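Local coordinates for VC0179-like protein (Escherichia coli, PDB 4XJ6), which probably joins two nucleoside triphosphates into a cyclic dinucleotide, as a bacterial homologue of cyclic GMP-AMP synthase, at residues Asp28-Leu33 with Met128-Gly133. Sequence-based numbering, arbitrary orientation.
Sequences DKLKAL and MDIDDG. With MG (magnesium ion), chain B; MG (magnesium ion), chain C; GH3 (3'-deoxy-guanosine-5'-triphosphate), chain D; GH3 (3'-deoxy-guanosine-5'-triphosphate), chain E.
With its CG1 anti to the carbonyl carbon (chi1 -45°) and its chain extended beyond, I130 reaches from the strand to L30 of helix 24-57, while M128 bends at its last torsion (chi3 -59°) and brings its methyl to the same leucine. The terminal carbon CD1 of I130 sits against the leucine's flank, nearest L30 CB at 3.6 Å, with both leucine methyls also around it. M128 CE meets one of these, 4.0 Å from L30 CD2, so that methyl is shared. All three side chains are buried, and T188 of the adjoining strand touches each of them; between the two segments the side-chain contacts are apolar.

Strand alternation turns D129 to the opposite side, where it shares two magnesium ions with D131. D129 chelates the chain C ion, OD1 and OD2 each at 2.5 Å, while OD2 also bridges to the chain B ion at 2.0 Å. D131 divides its carboxylate, OD2 to the chain B ion and OD1 to the chain C ion. The chain B ion also holds all three phosphates of one nucleotide; the O2' of the other donates to D131 OD1. With the helix packed behind, this D-x-D pair, joined by D191 from the neighbouring strand around two magnesium ions, is characteristic of the nucleotidyltransferase fold of cGAS-like enzymes.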
# COMPACT_ATOMS: atom_id res chain seq x y z
N ASP A 28 13.96 -0.75 10.51
CA ASP A 28 14.83 0.43 10.49
C ASP A 28 15.40 0.67 9.11
O ASP A 28 15.64 1.81 8.71
CB ASP A 28 15.97 0.28 11.50
CG ASP A 28 15.49 0.31 12.93
OD1 ASP A 28 14.29 0.55 13.15
OD2 ASP A 28 16.33 0.11 13.84
N LYS A 29 15.63 -0.42 8.37
CA LYS A 29 16.12 -0.31 7.01
C LYS A 29 15.07 0.33 6.11
O LYS A 29 15.39 1.20 5.30
CB LYS A 29 16.52 -1.68 6.47
CG LYS A 29 16.91 -1.66 5.00
CD LYS A 29 18.05 -2.63 4.70
CE LYS A 29 17.58 -4.09 4.69
NZ LYS A 29 17.61 -4.72 6.04
N LEU A 30 13.82 -0.09 6.27
CA LEU A 30 12.72 0.46 5.49
C LEU A 30 12.49 1.93 5.82
O LEU A 30 12.17 2.73 4.94
CB LEU A 30 11.43 -0.32 5.73
CG LEU A 30 11.41 -1.77 5.23
CD1 LEU A 30 9.98 -2.26 5.15
CD2 LEU A 30 12.10 -1.88 3.88
N LYS A 31 12.66 2.28 7.09
CA LYS A 31 12.53 3.66 7.53
C LYS A 31 13.61 4.52 6.90
O LYS A 31 13.35 5.65 6.46
CB LYS A 31 12.62 3.76 9.06
CG LYS A 31 11.42 3.22 9.80
CD LYS A 31 11.47 3.59 11.27
CE LYS A 31 10.30 3.01 12.05
NZ LYS A 31 10.36 3.34 13.50
N ALA A 32 14.83 3.99 6.85
CA ALA A 32 15.96 4.69 6.25
C ALA A 32 15.73 4.89 4.76
O ALA A 32 16.04 5.95 4.21
CB ALA A 32 17.25 3.91 6.50
N LEU A 33 15.18 3.87 4.11
CA LEU A 33 14.84 3.96 2.69
C LEU A 33 13.74 5.00 2.46
O LEU A 33 13.80 5.78 1.51
CB LEU A 33 14.39 2.60 2.16
CG LEU A 33 15.47 1.52 2.05
CD1 LEU A 33 14.86 0.22 1.54
CD2 LEU A 33 16.59 1.98 1.14
N MET A 128 8.81 -5.91 -0.49
CA MET A 128 8.14 -5.27 0.63
C MET A 128 7.54 -3.94 0.19
O MET A 128 8.12 -3.24 -0.64
CB MET A 128 9.11 -5.05 1.80
CG MET A 128 9.41 -6.31 2.59
SD MET A 128 10.76 -6.11 3.77
CE MET A 128 12.12 -5.66 2.68
N ASP A 129 6.38 -3.59 0.74
CA ASP A 129 5.64 -2.44 0.25
C ASP A 129 5.48 -1.35 1.30
O ASP A 129 4.89 -1.58 2.36
CB ASP A 129 4.26 -2.88 -0.26
CG ASP A 129 3.44 -1.73 -0.80
OD1 ASP A 129 3.67 -1.32 -1.96
OD2 ASP A 129 2.55 -1.24 -0.07
N ILE A 130 6.01 -0.17 1.00
CA ILE A 130 5.85 0.99 1.87
C ILE A 130 4.98 2.05 1.18
O ILE A 130 5.34 2.57 0.13
CB ILE A 130 7.20 1.63 2.24
CG1 ILE A 130 8.21 0.57 2.65
CG2 ILE A 130 7.01 2.66 3.35
CD1 ILE A 130 9.58 1.12 2.96
N ASP A 131 3.83 2.34 1.78
CA ASP A 131 2.94 3.35 1.24
C ASP A 131 3.12 4.67 1.98
O ASP A 131 2.42 4.95 2.95
CB ASP A 131 1.49 2.89 1.33
CG ASP A 131 1.28 1.51 0.76
OD1 ASP A 131 1.26 1.38 -0.48
OD2 ASP A 131 1.13 0.55 1.55
N ASP A 132 4.08 5.47 1.53
CA ASP A 132 4.35 6.75 2.17
C ASP A 132 3.80 7.91 1.34
O ASP A 132 4.35 8.25 0.29
CB ASP A 132 5.85 6.93 2.40
CG ASP A 132 6.16 7.98 3.45
OD1 ASP A 132 5.47 7.98 4.50
OD2 ASP A 132 7.08 8.79 3.25
N GLY A 133 2.71 8.51 1.81
CA GLY A 133 2.06 9.57 1.07
C GLY A 133 2.68 10.94 1.29
O GLY A 133 3.19 11.24 2.36
MG MG B . 1.01 -1.50 1.17
MG MG C . 1.44 -0.16 -2.07
PG GH3 D . 0.46 -4.71 1.69
O1G GH3 D . 0.11 -5.85 0.77
O2G GH3 D . 0.96 -3.52 0.91
O3G GH3 D . 1.54 -5.14 2.65
O3B GH3 D . -0.87 -4.32 2.51
PB GH3 D . -1.46 -2.82 2.56
O1B GH3 D . -2.32 -2.66 3.79
O2B GH3 D . -0.36 -1.78 2.60
O3A GH3 D . -2.38 -2.69 1.24
PA GH3 D . -2.03 -1.72 0.01
O1A GH3 D . -2.62 -2.30 -1.25
O2A GH3 D . -0.55 -1.50 -0.13
O5' GH3 D . -2.74 -0.31 0.34
C5' GH3 D . -2.17 0.61 1.25
C4' GH3 D . -3.22 1.62 1.66
O4' GH3 D . -3.83 2.16 0.51
C3' GH3 D . -4.33 1.04 2.51
C2' GH3 D . -5.54 1.85 2.11
O2' GH3 D . -5.72 2.92 3.00
C1' GH3 D . -5.21 2.39 0.73
N9 GH3 D . -5.96 1.63 -0.28
C8 GH3 D . -5.44 0.66 -1.09
N7 GH3 D . -6.42 0.18 -1.89
C5 GH3 D . -7.57 0.84 -1.59
C6 GH3 D . -8.86 0.75 -2.09
O6 GH3 D . -9.11 -0.05 -2.99
N1 GH3 D . -9.85 1.56 -1.59
C2 GH3 D . -9.56 2.47 -0.59
N2 GH3 D . -10.52 3.25 -0.11
N3 GH3 D . -8.27 2.55 -0.09
C4 GH3 D . -7.29 1.75 -0.58
O3A GH3 E . -1.40 -0.83 -7.13
PA GH3 E . -2.53 0.32 -7.07
O1A GH3 E . -3.83 -0.30 -6.59
O2A GH3 E . -2.71 1.02 -8.40
O5' GH3 E . -1.99 1.33 -5.94
C5' GH3 E . -1.05 0.90 -4.99
C4' GH3 E . -0.89 1.97 -3.93
O4' GH3 E . -1.76 3.04 -4.20
C3' GH3 E . -1.22 1.51 -2.52
C2' GH3 E . -1.80 2.75 -1.86
O2' GH3 E . -0.80 3.43 -1.13
C1' GH3 E . -2.26 3.63 -3.01
N9 GH3 E . -3.72 3.58 -3.11
C8 GH3 E . -4.40 2.70 -3.91
N7 GH3 E . -5.72 2.92 -3.77
C5 GH3 E . -5.90 3.93 -2.89
C6 GH3 E . -7.04 4.54 -2.40
O6 GH3 E . -8.15 4.16 -2.78
N1 GH3 E . -6.94 5.58 -1.50
C2 GH3 E . -5.69 5.99 -1.08
N2 GH3 E . -5.60 7.00 -0.21
N3 GH3 E . -4.55 5.38 -1.57
C4 GH3 E . -4.65 4.37 -2.46
O HOH W 1 2.37 -1.69 2.80
O HOH W 2 0.23 -1.49 -3.13